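Local atomic coordinates of beta 1-3 glucanase (Clostridium beijerinckii NCIMB 8052, PDB entry 5H4E), a protein that probably hydrolyses beta-1,3-glucosidic linkages in glucans, as a domain of glycoside hydrolase family 64. Residues 72-77 against 104-109; 136-141 against 154-159. All coordinates share one frame; numbering follows the deposited sequence.

Contact 1. Residues 72-77 against 104-109; sequences FNYSNY and PLYIKV
Tyr74 has its CG anti to the carbonyl carbon (chi1 -55°), which puts one ring face against Tyr106 CB and an edge against Lys108 N; Lys108 sets its CG anti to the backbone N and then bends at chi2 (75°), which brings NZ to Asn73 O. The contact joins two antiparallel beta hairpins: 72-77 runs out of 63-67/70-74, and 104-109 leads into 108-111/117-120. The touching parts, 72-77 and 106-109, run 87° apart. A CH-pi contact sets Tyr106 CB 3.8 Å from the centroid of the Tyr74 ring, over its face. The Tyr106 ring itself stands obliquely to that of Tyr74, while Lys108 N lies in plane at the Tyr74 edge. Lys108 NZ hydrogen-bonds Asn73 O at 3.1 Å, in the carbonyl plane. Beyond Tyr74, Ser75 OG donates to Ile107 O at 2.6 Å, tilted out of that carbonyl's plane. Val109 CG2 packs against Tyr77, whose hydroxyl is bonded to Asp56 and whose ring stacks on His42. One water bridges the backbones: it donates to Ser75 O and to Leu105 O, and accepts from Ile107 N at 2.6 Å.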
loop_
_atom_site.group_PDB
_atom_site.type_symbol
_atom_site.label_atom_id
_atom_site.label_comp_id
_atom_site.label_asym_id
_atom_site.label_seq_id
_atom_site.Cartn_x
_atom_site.Cartn_y
_atom_site.Cartn_z
ATOM N N PHE A 72 -27.983 2.812 2.084
ATOM C CA PHE A 72 -27.588 1.679 1.245
ATOM C C PHE A 72 -27.311 0.391 2.028
ATOM O O PHE A 72 -27.025 0.426 3.228
ATOM C CB PHE A 72 -26.342 2.032 0.425
ATOM C CG PHE A 72 -26.321 3.447 -0.081
ATOM C CD1 PHE A 72 -26.906 3.773 -1.298
ATOM C CD2 PHE A 72 -25.697 4.451 0.652
ATOM C CE1 PHE A 72 -26.882 5.082 -1.777
ATOM C CE2 PHE A 72 -25.668 5.763 0.179
ATOM C CZ PHE A 72 -26.264 6.076 -1.040
ATOM N N ASN A 73 -27.387 -0.740 1.322
ATOM C CA ASN A 73 -27.033 -2.058 1.860
ATOM C C ASN A 73 -25.653 -2.511 1.384
ATOM O O ASN A 73 -25.291 -2.301 0.225
ATOM C CB ASN A 73 -28.061 -3.120 1.445
ATOM C CG ASN A 73 -29.394 -2.974 2.163
ATOM O OD1 ASN A 73 -29.518 -2.233 3.139
ATOM N ND2 ASN A 73 -30.396 -3.711 1.691
ATOM N N TYR A 74 -24.894 -3.165 2.258
ATOM C CA TYR A 74 -23.556 -3.620 1.879
ATOM C C TYR A 74 -23.346 -5.073 2.226
ATOM O O TYR A 74 -23.960 -5.584 3.156
ATOM C CB TYR A 74 -22.483 -2.781 2.568
ATOM C CG TYR A 74 -22.614 -1.297 2.323
ATOM C CD1 TYR A 74 -23.499 -0.525 3.074
ATOM C CD2 TYR A 74 -21.845 -0.664 1.349
ATOM C CE1 TYR A 74 -23.621 0.838 2.862
ATOM C CE2 TYR A 74 -21.961 0.700 1.129
ATOM C CZ TYR A 74 -22.857 1.443 1.889
ATOM O OH TYR A 74 -22.977 2.798 1.671
ATOM N N SER A 75 -22.456 -5.731 1.488
ATOM C CA SER A 75 -22.065 -7.102 1.796
ATOM C C SER A 75 -21.540 -7.205 3.220
ATOM O O SER A 75 -21.294 -6.196 3.888
ATOM C CB SER A 75 -20.995 -7.584 0.831
ATOM O OG SER A 75 -19.808 -6.822 1.002
ATOM N N ASN A 76 -21.365 -8.426 3.692
ATOM C CA ASN A 76 -20.854 -8.611 5.033
ATOM C C ASN A 76 -19.956 -9.829 5.049
ATOM O O ASN A 76 -20.377 -10.939 5.390
ATOM C CB ASN A 76 -21.985 -8.745 6.043
ATOM C CG ASN A 76 -21.487 -8.702 7.474
ATOM O OD1 ASN A 76 -20.295 -8.500 7.726
ATOM N ND2 ASN A 76 -22.397 -8.895 8.424
ATOM N N TYR A 77 -18.710 -9.609 4.644
ATOM C CA TYR A 77 -17.740 -10.679 4.566
ATOM C C TYR A 77 -16.901 -10.759 5.834
ATOM O O TYR A 77 -15.947 -11.535 5.897
ATOM C CB TYR A 77 -16.829 -10.478 3.358
ATOM C CG TYR A 77 -17.515 -10.470 2.002
ATOM C CD1 TYR A 77 -18.663 -11.220 1.755
ATOM C CD2 TYR A 77 -16.984 -9.725 0.961
ATOM C CE1 TYR A 77 -19.269 -11.211 0.494
ATOM C CE2 TYR A 77 -17.557 -9.719 -0.281
ATOM C CZ TYR A 77 -18.701 -10.455 -0.517
ATOM O OH TYR A 77 -19.246 -10.419 -1.782
ATOM N N PRO A 104 -17.514 -3.534 11.583
ATOM C CA PRO A 104 -16.934 -3.952 10.310
ATOM C C PRO A 104 -17.000 -2.830 9.286
ATOM O O PRO A 104 -17.753 -1.871 9.452
ATOM C CB PRO A 104 -17.823 -5.130 9.894
ATOM C CG PRO A 104 -19.134 -4.814 10.521
ATOM C CD PRO A 104 -18.795 -4.215 11.849
ATOM N N LEU A 105 -16.224 -2.965 8.223
ATOM C CA LEU A 105 -16.264 -2.005 7.130
ATOM C C LEU A 105 -17.500 -2.250 6.280
ATOM O O LEU A 105 -18.069 -3.350 6.295
ATOM C CB LEU A 105 -14.994 -2.108 6.282
ATOM C CG LEU A 105 -13.710 -1.774 7.047
ATOM C CD1 LEU A 105 -12.502 -1.889 6.147
ATOM C CD2 LEU A 105 -13.842 -0.359 7.580
ATOM N N TYR A 106 -17.932 -1.214 5.570
ATOM C CA TYR A 106 -19.031 -1.342 4.615
ATOM C C TYR A 106 -18.489 -1.496 3.196
ATOM O O TYR A 106 -18.078 -0.510 2.572
ATOM C CB TYR A 106 -19.949 -0.128 4.673
ATOM C CG TYR A 106 -20.578 0.146 6.011
ATOM C CD1 TYR A 106 -21.767 -0.474 6.391
ATOM C CD2 TYR A 106 -20.005 1.052 6.888
ATOM C CE1 TYR A 106 -22.351 -0.214 7.614
ATOM C CE2 TYR A 106 -20.580 1.323 8.117
ATOM C CZ TYR A 106 -21.759 0.692 8.473
ATOM O OH TYR A 106 -22.324 0.969 9.693
ATOM N N ILE A 107 -18.483 -2.728 2.695
ATOM C CA ILE A 107 -17.965 -3.010 1.364
ATOM C C ILE A 107 -19.100 -3.264 0.366
ATOM O O ILE A 107 -19.863 -4.221 0.519
ATOM C CB ILE A 107 -17.013 -4.229 1.394
ATOM C CG1 ILE A 107 -15.764 -3.899 2.231
ATOM C CG2 ILE A 107 -16.662 -4.663 -0.011
ATOM C CD1 ILE A 107 -14.804 -5.066 2.403
ATOM N N LYS A 108 -19.204 -2.404 -0.645
ATOM C CA LYS A 108 -20.223 -2.528 -1.695
ATOM C C LYS A 108 -19.755 -3.407 -2.861
ATOM O O LYS A 108 -18.794 -3.064 -3.551
ATOM C CB LYS A 108 -20.599 -1.138 -2.223
ATOM C CG LYS A 108 -21.781 -1.093 -3.198
ATOM C CD LYS A 108 -23.097 -1.285 -2.465
ATOM C CE LYS A 108 -24.285 -0.803 -3.294
ATOM N NZ LYS A 108 -25.522 -0.748 -2.447
ATOM N N VAL A 109 -20.438 -4.526 -3.098
ATOM C CA VAL A 109 -20.121 -5.353 -4.264
ATOM C C VAL A 109 -20.777 -4.734 -5.498
ATOM O O VAL A 109 -21.890 -4.214 -5.416
ATOM C CB VAL A 109 -20.594 -6.825 -4.102
ATOM C CG1 VAL A 109 -20.166 -7.662 -5.317
ATOM C CG2 VAL A 109 -20.047 -7.431 -2.819
HETATM O O HOH W 1 -18.948 -4.856 4.194
#

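Contact 2. Residues 136-141 against 154-159; sequences FEWAEM and RVDQFC
Glu137 reaches from strand 136-144 to residues 154-159, and its carboxylate gathers most of the polar bonds between them. The chain bends at chi2 (-79°), which brings its carboxylate to Arg154. Arg154 grips it end-on with two nitrogens: NH1 reaches Glu137 OE1 at 3.0 Å and NH2 reaches Glu137 OE2 at 2.9 Å. The guanidinium and carboxylate planes are 60° apart, so the salt bridge is bidentate but not coplanar, and both donors stand above the carboxylate plane. From the opposite face Gln157 NE2 comes to Glu137 OE1 at 2.9 Å, and Cys159 N comes to Glu137 OE2 at 2.8 Å on its syn side. With Tyr160 N as a further donor to OE2, the buried acid is held on both faces, which should fix its rotation and probably stabilises its negative charge. Arg154 also bridges to Asp178.

Gln157 divides its amide nitrogen between strand and side chain, since NE2 also donates to Phe136 O at 2.8 Å; both acceptors lie in the amide plane. Its OE1 is bonded to Arg205. Phe136 offers a ring face to this group, with Gln157 NE2 above the plane near the rim. Asp156 OD2 meets the edge of the Trp138 indole, 3.4 Å from CH2. The same indole donates from NE1 to Glu140 OE2 at 3.0 Å, nearly straight (175°), while Glu140 OE1 is bonded to Asn151.

The salt bridge ties an inner strand of the GH64 domain's antiparallel sheet to the chain returning from hairpin 136-144/147-151, and the end where Trp138 touches both Glu140 and Asp156 is probably part of the family's substrate cleft.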
loop_
_atom_site.group_PDB
_atom_site.type_symbol
_atom_site.label_atom_id
_atom_site.label_comp_id
_atom_site.label_asym_id
_atom_site.label_seq_id
_atom_site.Cartn_x
_atom_site.Cartn_y
_atom_site.Cartn_z
ATOM N N PHE A 136 -9.478 1.337 10.762
ATOM C CA PHE A 136 -9.161 0.132 9.992
ATOM C C PHE A 136 -7.793 0.241 9.339
ATOM O O PHE A 136 -7.290 1.345 9.103
ATOM C CB PHE A 136 -10.228 -0.126 8.912
ATOM C CG PHE A 136 -10.176 0.839 7.752
ATOM C CD1 PHE A 136 -9.384 0.580 6.646
ATOM C CD2 PHE A 136 -10.937 2.004 7.765
ATOM C CE1 PHE A 136 -9.325 1.464 5.583
ATOM C CE2 PHE A 136 -10.891 2.892 6.701
ATOM C CZ PHE A 136 -10.082 2.624 5.609
ATOM N N GLU A 137 -7.202 -0.921 9.070
ATOM C CA GLU A 137 -6.032 -1.059 8.208
ATOM C C GLU A 137 -6.283 -2.273 7.318
ATOM O O GLU A 137 -7.268 -2.999 7.529
ATOM C CB GLU A 137 -4.743 -1.245 9.025
ATOM C CG GLU A 137 -4.465 -0.127 10.007
ATOM C CD GLU A 137 -3.867 1.122 9.353
ATOM O OE1 GLU A 137 -3.862 1.233 8.102
ATOM O OE2 GLU A 137 -3.400 2.000 10.103
ATOM N N TRP A 138 -5.430 -2.492 6.319
ATOM C CA TRP A 138 -5.425 -3.790 5.638
ATOM C C TRP A 138 -3.998 -4.293 5.394
ATOM O O TRP A 138 -3.060 -3.510 5.240
ATOM C CB TRP A 138 -6.224 -3.737 4.308
ATOM C CG TRP A 138 -5.602 -2.944 3.172
ATOM C CD1 TRP A 138 -4.635 -3.373 2.308
ATOM C CD2 TRP A 138 -5.946 -1.617 2.754
ATOM N NE1 TRP A 138 -4.342 -2.392 1.396
ATOM C CE2 TRP A 138 -5.127 -1.300 1.649
ATOM C CE3 TRP A 138 -6.859 -0.665 3.209
ATOM C CZ2 TRP A 138 -5.190 -0.068 0.992
ATOM C CZ3 TRP A 138 -6.919 0.565 2.556
ATOM C CH2 TRP A 138 -6.085 0.852 1.462
ATOM N N ALA A 139 -3.846 -5.613 5.428
ATOM C CA ALA A 139 -2.625 -6.272 4.965
ATOM C C ALA A 139 -2.809 -6.631 3.499
ATOM O O ALA A 139 -3.912 -7.020 3.082
ATOM C CB ALA A 139 -2.337 -7.517 5.796
ATOM N N GLU A 140 -1.758 -6.478 2.696
ATOM C CA GLU A 140 -1.818 -6.890 1.289
ATOM C C GLU A 140 -1.050 -8.196 1.122
ATOM O O GLU A 140 -0.015 -8.378 1.750
ATOM C CB GLU A 140 -1.242 -5.797 0.381
ATOM C CG GLU A 140 -2.049 -4.500 0.474
ATOM C CD GLU A 140 -1.458 -3.352 -0.315
ATOM O OE1 GLU A 140 -0.224 -3.304 -0.483
ATOM O OE2 GLU A 140 -2.239 -2.477 -0.738
ATOM N N MET A 141 -1.554 -9.120 0.305
ATOM C CA MET A 141 -0.825 -10.380 0.140
ATOM C C MET A 141 -1.153 -11.086 -1.160
ATOM O O MET A 141 -2.203 -10.866 -1.761
ATOM C CB MET A 141 -1.103 -11.325 1.307
ATOM C CG MET A 141 -2.373 -12.103 1.169
ATOM S SD MET A 141 -3.173 -12.197 2.770
ATOM C CE MET A 141 -3.804 -10.533 2.802
ATOM N N ARG A 154 1.420 1.866 4.276
ATOM C CA ARG A 154 1.059 3.242 4.608
ATOM C C ARG A 154 0.923 4.059 3.336
ATOM O O ARG A 154 1.100 5.269 3.348
ATOM C CB ARG A 154 2.095 3.888 5.539
ATOM C CG ARG A 154 1.754 3.750 7.016
ATOM C CD ARG A 154 1.738 2.284 7.432
ATOM N NE ARG A 154 1.165 2.084 8.763
ATOM C CZ ARG A 154 -0.135 1.970 9.015
ATOM N NH1 ARG A 154 -1.023 2.038 8.021
ATOM N NH2 ARG A 154 -0.551 1.780 10.261
ATOM N N VAL A 155 0.593 3.403 2.234
ATOM C CA VAL A 155 0.515 4.099 0.955
ATOM C C VAL A 155 -0.664 5.074 0.932
ATOM O O VAL A 155 -0.566 6.149 0.356
ATOM C CB VAL A 155 0.424 3.086 -0.202
ATOM C CG1 VAL A 155 0.076 3.779 -1.514
ATOM C CG2 VAL A 155 1.756 2.351 -0.322
ATOM N N ASP A 156 -1.757 4.712 1.598
ATOM C CA ASP A 156 -2.944 5.570 1.645
ATOM C C ASP A 156 -3.099 6.320 2.967
ATOM O O ASP A 156 -3.611 7.443 2.996
ATOM C CB ASP A 156 -4.215 4.741 1.398
ATOM C CG ASP A 156 -4.431 4.413 -0.069
ATOM O OD1 ASP A 156 -3.677 4.911 -0.912
ATOM O OD2 ASP A 156 -5.376 3.664 -0.383
ATOM N N GLN A 157 -2.662 5.706 4.064
ATOM C CA GLN A 157 -2.967 6.236 5.389
ATOM C C GLN A 157 -2.110 5.643 6.509
ATOM O O GLN A 157 -1.472 4.594 6.339
ATOM C CB GLN A 157 -4.445 5.975 5.722
ATOM C CG GLN A 157 -4.731 4.492 5.753
ATOM C CD GLN A 157 -6.012 4.126 6.490
ATOM O OE1 GLN A 157 -7.041 4.784 6.341
ATOM N NE2 GLN A 157 -5.950 3.062 7.281
ATOM N N PHE A 158 -2.112 6.331 7.650
ATOM C CA PHE A 158 -1.834 5.717 8.939
ATOM C C PHE A 158 -3.031 5.896 9.858
ATOM O O PHE A 158 -3.396 7.037 10.191
ATOM C CB PHE A 158 -0.609 6.316 9.613
ATOM C CG PHE A 158 -0.408 5.819 11.019
ATOM C CD1 PHE A 158 0.303 4.656 11.258
ATOM C CD2 PHE A 158 -0.955 6.495 12.097
ATOM C CE1 PHE A 158 0.465 4.176 12.554
ATOM C CE2 PHE A 158 -0.799 6.030 13.390
ATOM C CZ PHE A 158 -0.097 4.864 13.623
ATOM N N CYS A 159 -3.614 4.787 10.299
ATOM C CA CYS A 159 -4.735 4.837 11.240
ATOM C C CYS A 159 -4.346 4.277 12.611
ATOM O O CYS A 159 -4.461 4.969 13.609
ATOM C CB CYS A 159 -5.949 4.080 10.686
ATOM S SG CYS A 159 -7.351 4.082 11.824
#

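In the fold
Contact 1 lies toward the periphery, its centre about 21 Å from that of the chain, whereas contact 2 is central at about 6 Å; their own centres are about 18 Å apart. They nevertheless touch, Leu105 CD2 packing 3.7 Å from Phe136 CD2. Strand 95-101 provides a second connection: it pairs with 136-144, and Leu105 rests on its Tyr98 and Ser100, while Trp138 meets Tyr98 and Phe136 meets Ser100. GH64 enzymes are inverting and use a Glu and an Asp; in contact 2, Glu140 and Asp156, with OE2 and OD2 6.9 Å apart beside Trp138, are probable candidates for that pair, an inference from the family rather than from the spacing.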